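Local atomic coordinates of beta-L-arabinobiosidase (Bacteroides thetaiotaomicron, PDB entry 5MQR), a protein that probably hydrolyses arabinose-containing linkages in plant pectin as a beta-L-arabinobiosidase, with a further, less certain exo-alpha-sialidase activity. Residues 609-613 / 614-618; 651-655 / 656-660; 1058-1062 / 1063-1067. All coordinates share one frame; numbering follows the deposited sequence.

Contact 1. Residues 609-613 / 614-618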
loop_
_atom_site.group_PDB
_atom_site.type_symbol
_atom_site.label_atom_id
_atom_site.label_comp_id
_atom_site.label_asym_id
_atom_site.label_seq_id
_atom_site.Cartn_x
_atom_site.Cartn_y
_atom_site.Cartn_z
ATOM N N THR A 609 -10.814 -13.472 -8.971
ATOM C CA THR A 609 -10.501 -12.605 -10.080
ATOM C C THR A 609 -9.054 -12.836 -10.511
ATOM O O THR A 609 -8.210 -13.316 -9.735
ATOM C CB THR A 609 -10.805 -11.118 -9.788
ATOM O OG1 THR A 609 -9.876 -10.583 -8.843
ATOM C CG2 THR A 609 -12.229 -10.950 -9.247
ATOM N N SER A 610 -8.794 -12.523 -11.779
ATOM C CA SER A 610 -7.428 -12.515 -12.310
ATOM C C SER A 610 -7.369 -11.601 -13.514
ATOM O O SER A 610 -8.408 -11.254 -14.118
ATOM C CB SER A 610 -6.984 -13.928 -12.702
ATOM O OG SER A 610 -7.799 -14.415 -13.739
ATOM N N SER A 611 -6.143 -11.220 -13.845
ATOM C CA SER A 611 -5.858 -10.391 -14.984
ATOM C C SER A 611 -4.656 -10.912 -15.762
ATOM O O SER A 611 -3.657 -11.319 -15.169
ATOM C CB SER A 611 -5.559 -8.961 -14.531
ATOM O OG SER A 611 -5.325 -8.149 -15.681
ATOM N N THR A 612 -4.763 -10.864 -17.087
ATOM C CA THR A 612 -3.631 -11.135 -17.983
ATOM C C THR A 612 -2.873 -9.852 -18.383
ATOM O O THR A 612 -2.042 -9.910 -19.285
ATOM C CB THR A 612 -4.081 -11.898 -19.252
ATOM O OG1 THR A 612 -5.169 -11.202 -19.861
ATOM C CG2 THR A 612 -4.506 -13.343 -18.902
ATOM N N ASP A 613 -3.142 -8.714 -17.724
ATOM C CA ASP A 613 -2.411 -7.490 -17.986
ATOM C C ASP A 613 -0.926 -7.801 -17.776
ATOM O O ASP A 613 -0.556 -8.533 -16.839
ATOM C CB ASP A 613 -2.806 -6.331 -17.044
ATOM C CG ASP A 613 -4.223 -5.777 -17.295
ATOM O OD1 ASP A 613 -4.901 -6.190 -18.250
ATOM O OD2 ASP A 613 -4.676 -4.919 -16.498
ATOM N N LYS A 614 -0.086 -7.234 -18.628
ATOM C CA LYS A 614 1.350 -7.483 -18.571
ATOM C C LYS A 614 1.983 -7.178 -17.210
ATOM O O LYS A 614 2.850 -7.910 -16.765
ATOM C CB LYS A 614 2.045 -6.763 -19.727
ATOM C CG LYS A 614 1.776 -7.495 -21.027
ATOM C CD LYS A 614 2.049 -6.678 -22.276
ATOM C CE LYS A 614 1.665 -7.511 -23.512
ATOM N NZ LYS A 614 2.205 -6.899 -24.763
ATOM N N ASP A 615 1.494 -6.152 -16.528
ATOM C CA ASP A 615 1.967 -5.816 -15.194
ATOM C C ASP A 615 1.005 -6.187 -14.067
ATOM O O ASP A 615 1.114 -5.647 -12.952
ATOM C CB ASP A 615 2.370 -4.330 -15.121
ATOM C CG ASP A 615 1.210 -3.370 -15.254
ATOM O OD1 ASP A 615 0.085 -3.774 -15.600
ATOM O OD2 ASP A 615 1.465 -2.156 -15.038
ATOM N N ALA A 616 0.094 -7.131 -14.327
ATOM C CA ALA A 616 -0.815 -7.656 -13.265
ATOM C C ALA A 616 -0.085 -8.338 -12.094
ATOM O O ALA A 616 -0.649 -8.547 -11.029
ATOM C CB ALA A 616 -1.793 -8.665 -13.869
ATOM N N SER A 617 1.144 -8.768 -12.338
ATOM C CA SER A 617 1.980 -9.389 -11.321
ATOM C C SER A 617 2.578 -8.349 -10.318
ATOM O O SER A 617 3.114 -8.737 -9.256
ATOM C CB SER A 617 3.082 -10.190 -12.047
ATOM O OG SER A 617 3.589 -9.451 -13.191
ATOM N N SER A 618 2.499 -7.056 -10.662
ATOM C CA SER A 618 2.943 -5.951 -9.815
ATOM C C SER A 618 1.830 -5.530 -8.863
ATOM O O SER A 618 0.757 -5.209 -9.291
ATOM C CB SER A 618 3.343 -4.755 -10.674
ATOM O OG SER A 618 4.101 -3.800 -9.928
#

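Contact 2. Residues 651-655 / 656-660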
loop_
_atom_site.group_PDB
_atom_site.type_symbol
_atom_site.label_atom_id
_atom_site.label_comp_id
_atom_site.label_asym_id
_atom_site.label_seq_id
_atom_site.Cartn_x
_atom_site.Cartn_y
_atom_site.Cartn_z
ATOM N N SER A 651 9.603 -0.306 -24.860
ATOM C CA SER A 651 8.706 -0.034 -23.721
ATOM C C SER A 651 7.845 -1.248 -23.452
ATOM O O SER A 651 7.660 -1.636 -22.328
ATOM C CB SER A 651 7.803 1.184 -23.983
ATOM O OG SER A 651 7.085 1.552 -22.807
ATOM N N GLU A 652 7.326 -1.839 -24.507
ATOM C CA GLU A 652 6.511 -3.064 -24.402
ATOM C C GLU A 652 7.334 -4.221 -23.816
ATOM O O GLU A 652 6.873 -4.916 -22.893
ATOM C CB GLU A 652 5.913 -3.443 -25.762
ATOM C CG GLU A 652 5.177 -4.781 -25.789
ATOM C CD GLU A 652 4.463 -5.035 -27.124
ATOM O OE1 GLU A 652 5.081 -4.848 -28.200
ATOM O OE2 GLU A 652 3.266 -5.424 -27.095
ATOM N N TRP A 653 8.543 -4.414 -24.343
ATOM C CA TRP A 653 9.459 -5.400 -23.796
ATOM C C TRP A 653 9.725 -5.143 -22.306
ATOM O O TRP A 653 9.714 -6.086 -21.521
ATOM C CB TRP A 653 10.760 -5.436 -24.599
ATOM C CG TRP A 653 11.779 -6.433 -24.082
ATOM C CD1 TRP A 653 11.953 -7.731 -24.490
ATOM C CD2 TRP A 653 12.744 -6.205 -23.059
ATOM N NE1 TRP A 653 12.986 -8.311 -23.787
ATOM C CE2 TRP A 653 13.477 -7.398 -22.896
ATOM C CE3 TRP A 653 13.058 -5.109 -22.261
ATOM C CZ2 TRP A 653 14.500 -7.518 -21.980
ATOM C CZ3 TRP A 653 14.087 -5.228 -21.351
ATOM C CH2 TRP A 653 14.795 -6.425 -21.218
HETATM N N MSE A 654 9.951 -3.890 -21.919
HETATM C CA MSE A 654 10.216 -3.569 -20.501
HETATM C C MSE A 654 9.022 -3.933 -19.650
HETATM O O MSE A 654 9.166 -4.574 -18.610
HETATM C CB MSE A 654 10.593 -2.090 -20.303
HETATM C CG MSE A 654 12.033 -1.830 -20.742
HETATM SE SE MSE A 654 12.345 0.075 -21.123
HETATM C CE MSE A 654 12.448 0.652 -19.249
ATOM N N GLU A 655 7.831 -3.542 -20.094
ATOM C CA GLU A 655 6.612 -3.842 -19.364
ATOM C C GLU A 655 6.441 -5.357 -19.092
ATOM O O GLU A 655 6.012 -5.739 -18.015
ATOM C CB GLU A 655 5.391 -3.277 -20.101
ATOM C CG GLU A 655 4.109 -3.406 -19.302
ATOM C CD GLU A 655 2.852 -2.858 -19.992
ATOM O OE1 GLU A 655 2.823 -2.595 -21.220
ATOM O OE2 GLU A 655 1.860 -2.727 -19.266
ATOM N N GLU A 656 6.803 -6.196 -20.057
ATOM C CA GLU A 656 6.777 -7.673 -19.912
ATOM C C GLU A 656 7.867 -8.222 -18.999
ATOM O O GLU A 656 7.657 -9.240 -18.373
ATOM C CB GLU A 656 6.954 -8.380 -21.278
ATOM C CG GLU A 656 5.700 -8.469 -22.121
ATOM C CD GLU A 656 5.941 -8.704 -23.627
ATOM O OE1 GLU A 656 7.038 -9.185 -24.029
ATOM O OE2 GLU A 656 5.013 -8.386 -24.427
ATOM N N ASN A 657 9.030 -7.576 -18.954
ATOM C CA ASN A 657 10.216 -8.178 -18.359
ATOM C C ASN A 657 10.773 -7.568 -17.105
ATOM O O ASN A 657 11.390 -8.287 -16.346
ATOM C CB ASN A 657 11.301 -8.266 -19.411
ATOM C CG ASN A 657 11.018 -9.356 -20.390
ATOM O OD1 ASN A 657 11.237 -10.525 -20.084
ATOM N ND2 ASN A 657 10.450 -8.999 -21.545
ATOM N N ILE A 658 10.585 -6.274 -16.860
ATOM C CA ILE A 658 11.326 -5.672 -15.766
ATOM C C ILE A 658 10.600 -5.610 -14.434
ATOM O O ILE A 658 9.408 -5.301 -14.390
ATOM C CB ILE A 658 11.946 -4.320 -16.138
ATOM C CG1 ILE A 658 10.931 -3.217 -16.399
ATOM C CG2 ILE A 658 12.860 -4.488 -17.344
ATOM C CD1 ILE A 658 11.552 -1.847 -16.225
ATOM N N PRO A 659 11.323 -5.906 -13.330
ATOM C CA PRO A 659 10.791 -5.466 -12.057
ATOM C C PRO A 659 10.653 -3.951 -12.074
ATOM O O PRO A 659 11.384 -3.256 -12.811
ATOM C CB PRO A 659 11.847 -5.938 -11.033
ATOM C CG PRO A 659 12.561 -7.056 -11.721
ATOM C CD PRO A 659 12.586 -6.647 -13.161
ATOM N N LEU A 660 9.711 -3.433 -11.309
ATOM C CA LEU A 660 9.500 -1.988 -11.257
ATOM C C LEU A 660 10.050 -1.388 -9.970
ATOM O O LEU A 660 9.985 -2.021 -8.922
ATOM C CB LEU A 660 8.016 -1.670 -11.406
ATOM C CG LEU A 660 7.346 -2.162 -12.702
ATOM C CD1 LEU A 660 5.835 -1.955 -12.626
ATOM C CD2 LEU A 660 7.891 -1.487 -13.952
HETATM O O HOH W 1 7.154 -4.291 -15.831
#

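Contact 3. Residues 1058-1062 / 1063-1067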
loop_
_atom_site.group_PDB
_atom_site.type_symbol
_atom_site.label_atom_id
_atom_site.label_comp_id
_atom_site.label_asym_id
_atom_site.label_seq_id
_atom_site.Cartn_x
_atom_site.Cartn_y
_atom_site.Cartn_z
ATOM N N ASN A 1058 7.055 -6.252 -8.734
ATOM C CA ASN A 1058 6.984 -7.089 -9.914
ATOM C C ASN A 1058 8.226 -7.966 -10.049
ATOM O O ASN A 1058 8.628 -8.280 -11.169
ATOM C CB ASN A 1058 6.774 -6.244 -11.195
ATOM C CG ASN A 1058 6.136 -7.040 -12.332
ATOM O OD1 ASN A 1058 5.403 -7.982 -12.093
ATOM N ND2 ASN A 1058 6.418 -6.667 -13.555
ATOM N N VAL A 1059 8.804 -8.386 -8.926
ATOM C CA VAL A 1059 9.999 -9.216 -8.977
ATOM C C VAL A 1059 9.557 -10.676 -9.125
ATOM O O VAL A 1059 8.759 -11.165 -8.303
ATOM C CB VAL A 1059 10.843 -9.069 -7.694
ATOM C CG1 VAL A 1059 12.027 -10.044 -7.701
ATOM C CG2 VAL A 1059 11.330 -7.640 -7.521
ATOM N N LEU A 1060 10.068 -11.379 -10.136
ATOM C CA LEU A 1060 9.844 -12.822 -10.243
ATOM C C LEU A 1060 10.976 -13.532 -9.542
ATOM O O LEU A 1060 12.109 -13.540 -10.011
ATOM C CB LEU A 1060 9.745 -13.281 -11.694
ATOM C CG LEU A 1060 9.250 -14.724 -11.926
ATOM C CD1 LEU A 1060 7.862 -14.943 -11.315
ATOM C CD2 LEU A 1060 9.215 -15.003 -13.418
ATOM N N TYR A 1061 10.667 -14.113 -8.395
ATOM C CA TYR A 1061 11.658 -14.756 -7.541
ATOM C C TYR A 1061 11.075 -16.089 -7.108
ATOM O O TYR A 1061 10.057 -16.106 -6.414
ATOM C CB TYR A 1061 11.949 -13.869 -6.315
ATOM C CG TYR A 1061 12.951 -14.475 -5.355
ATOM C CD1 TYR A 1061 14.333 -14.328 -5.565
ATOM C CD2 TYR A 1061 12.534 -15.222 -4.240
ATOM C CE1 TYR A 1061 15.263 -14.890 -4.691
ATOM C CE2 TYR A 1061 13.457 -15.785 -3.366
ATOM C CZ TYR A 1061 14.819 -15.619 -3.597
ATOM O OH TYR A 1061 15.738 -16.177 -2.754
ATOM N N HIS A 1062 11.703 -17.191 -7.511
ATOM C CA HIS A 1062 11.256 -18.541 -7.129
ATOM C C HIS A 1062 9.782 -18.841 -7.508
ATOM O O HIS A 1062 9.034 -19.490 -6.758
ATOM C CB HIS A 1062 11.476 -18.782 -5.616
ATOM C CG HIS A 1062 12.908 -18.928 -5.226
ATOM N ND1 HIS A 1062 13.335 -19.879 -4.333
ATOM C CD2 HIS A 1062 14.010 -18.245 -5.605
ATOM C CE1 HIS A 1062 14.639 -19.780 -4.179
ATOM N NE2 HIS A 1062 15.075 -18.798 -4.945
ATOM N N GLY A 1063 9.379 -18.394 -8.690
ATOM C CA GLY A 1063 8.003 -18.606 -9.147
ATOM C C GLY A 1063 6.925 -17.788 -8.473
ATOM O O GLY A 1063 5.775 -18.018 -8.718
ATOM N N HIS A 1064 7.307 -16.807 -7.657
ATOM C CA HIS A 1064 6.394 -15.922 -6.944
ATOM C C HIS A 1064 6.707 -14.487 -7.326
ATOM O O HIS A 1064 7.818 -14.195 -7.739
ATOM C CB HIS A 1064 6.580 -16.106 -5.445
ATOM C CG HIS A 1064 6.044 -17.405 -4.944
ATOM N ND1 HIS A 1064 6.678 -18.612 -5.176
ATOM C CD2 HIS A 1064 4.917 -17.694 -4.252
ATOM C CE1 HIS A 1064 5.967 -19.587 -4.636
ATOM N NE2 HIS A 1064 4.897 -19.055 -4.067
ATOM N N ASN A 1065 5.725 -13.613 -7.203
ATOM C CA ASN A 1065 5.886 -12.193 -7.502
ATOM C C ASN A 1065 6.136 -11.419 -6.213
ATOM O O ASN A 1065 5.252 -11.393 -5.362
ATOM C CB ASN A 1065 4.642 -11.651 -8.200
ATOM C CG ASN A 1065 4.407 -12.316 -9.548
ATOM O OD1 ASN A 1065 5.287 -12.323 -10.404
ATOM N ND2 ASN A 1065 3.244 -12.890 -9.727
ATOM N N LEU A 1066 7.321 -10.815 -6.046
ATOM C CA LEU A 1066 7.627 -10.123 -4.790
ATOM C C LEU A 1066 7.544 -8.642 -4.920
ATOM O O LEU A 1066 7.798 -8.067 -5.990
ATOM C CB LEU A 1066 9.010 -10.476 -4.200
ATOM C CG LEU A 1066 9.438 -11.928 -3.998
ATOM C CD1 LEU A 1066 10.687 -12.025 -3.107
ATOM C CD2 LEU A 1066 8.350 -12.778 -3.439
ATOM N N THR A 1067 7.212 -8.031 -3.791
ATOM C CA THR A 1067 7.244 -6.585 -3.630
ATOM C C THR A 1067 7.979 -6.274 -2.349
ATOM O O THR A 1067 7.735 -6.905 -1.332
ATOM C CB THR A 1067 5.830 -6.023 -3.484
ATOM O OG1 THR A 1067 5.018 -6.567 -4.513
ATOM C CG2 THR A 1067 5.817 -4.526 -3.537
#

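Contact 1. Residues 609-613 / 614-618
Asp613 O receives the backbone N-H of Ala616 at 2.9 Å, in a nearly straight bond (163° at the hydrogen) whose donor stands above the carbonyl plane instead of on a lone pair. This bond closes a type I turn from Asp613 to Ala616. A second type I turn, Asp615 to Ser618, overlaps it, with Ser618 N bonded to Asp615 O at 3.0 Å, so the chain coils through both. The fold-back carries the methyl group of Ala616 to the preceding residues: its CB lies 3.5 Å from Ser611 O and 3.8 Å from Ser611 CB. Ser611 OG, placed anti to its own nitrogen (chi1 -178°), accepts the N-H of Asp613 at 3.0 Å and also bonds to Glu470 O, which ties the turn to strand 470-479. The Asp613 carboxylate reaches the same region, one oxygen taking Lys469 N and the other Glu470 N. Asp615 OD2 instead takes Tyr623 N. With Asp613 OD2 and Asp615 OD1 5.0 Å apart, these backbone donors would be expected to ease the mutual repulsion of the two acids. Lys614 extends the other way, to Glu652 and Glu656. The geometry is that of an ST turn at Ser611 running into overlapping type I turns, through which the chain leaves strand 600-610 toward helix 627-636.

Contact 2. Residues 651-655 / 656-660
Trp653 has its CG anti to the backbone nitrogen (chi1 179°), whereas the CG of Asn657, four residues on, lies beside its own nitrogen (chi1 -74°); together these settings lay the amide over one face of the indole. Asn657 ND2 sits 3.4 Å above the Trp653 ring plane, displaced toward the rim, and the amide and ring planes are 26° apart. Asn657 CB adds a CH-pi contact, 4.2 Å from the centroid of the Trp653 six-membered ring and close to its normal. The amide also donates to the main chain: Asn657 ND2 meets Trp653 O at 3.0 Å, with the oxygen close to the amide plane, and so supplements a weak bond from Asn657 N to that same carbonyl. With an alanine at Trp653, the face under the Asn657 amide would be lost, which is likely to leave a gap beside Tyr727 and let the amide turn more freely. At the next carbonyl two donors converge: Ile658 N lies 2.8 Å from Met654 O, in the carbonyl plane, while Asn657 N comes from above it. Beyond this the chain leaves helical conformation. The selenomethionine side chain of Met654 touches Ile658, CE to CD1 at 4.0 Å. A water 2.9 Å from Glu655 O is equally close to Ile658 O and links the last turn of the helix to the loop that leaves it. On another flank Glu652 and Glu656 lie side by side, their OE2 atoms 4.4 Å apart; Lys614 forms salt bridges to both and probably offsets their repulsion. Helix 647-657 thus sets Trp653 edge-to-face with Tyr727 and Met654 on helix 627-636; just past its end, Ile658 lies on helix 666-680 and Pro659 against strand 1053-1061.

Contact 3. Residues 1058-1062 / 1063-1067
Strands 1058-1061 and 1064-1067 run antiparallel with a marked twist, their short axes 133° apart in direction. Val1059 and Leu1066 form a hydrogen-bonded pair, Leu1066 N to Val1059 O at 2.7 Å and Val1059 N to Leu1066 O at 3.1 Å. Asn1058, with positive phi, faces Leu1066 together with Val1059, which makes a G1 beta bulge. At the other end Tyr1061 N bonds to His1064 O at 2.9 Å, and His1064 N bonds back to Tyr1061 O, closing a type I' turn. Both turn residues have positive phi, 72° at Gly1063, where a beta carbon would crowd His1062 O. The imidazole of His1064 braces this turn: with CG beside the backbone nitrogen (chi1 -72°), ND1 donates to His1062 O at 3.0 Å, the oxygen lying at the ring edge and nearly in its plane. Val1059, Tyr1061, His1064 and Leu1066 share one face of the hairpin. There Leu1066 CD1 comes 3.9 Å from Tyr1061 CD2. Val1059 CB meets Leu1066 CB at 4.2 Å. His1062 CD2 stands 3.3 Å above the centre of the Tyr1061 ring, while His1062 NE2 reaches Met763 O and Tyr1061 OH reaches Arg1035 N. On the opposite face, Leu1060 CD1 is 3.8 Å from Asn1065 OD1, an oxygen that also accepts from Arg723. The hairpin belongs to the glycosyl hydrolase family 65 C-terminal region and sits in a five-stranded antiparallel sheet, with strand 660-662 beside 1053-1061 and strand 1082-1087 beside 1064-1071.

Overall arrangement
The three contacts lie close together in space, with centres about 13 Å apart for contacts 1 and 2 and for contacts 1 and 3, and about 14 Å for contacts 2 and 3. Lys614 NZ of contact 1 reaches Glu652 OE2 at 3.0 Å and Glu656 OE2 at 3.2 Å in contact 2. Toward contact 3, Ser617 OG makes a probable hydrogen bond of 2.6 Å to Asn1058 OD1. Asn1058 ND2 turns to Ile658 O of contact 2, a weak bond, and Pro659 CB packs 3.9 Å from Val1059 CG2. Through these links the loop after strand 600-610 joins the helix end and the C-terminal hairpin. None of the metal-binding residues belongs to them.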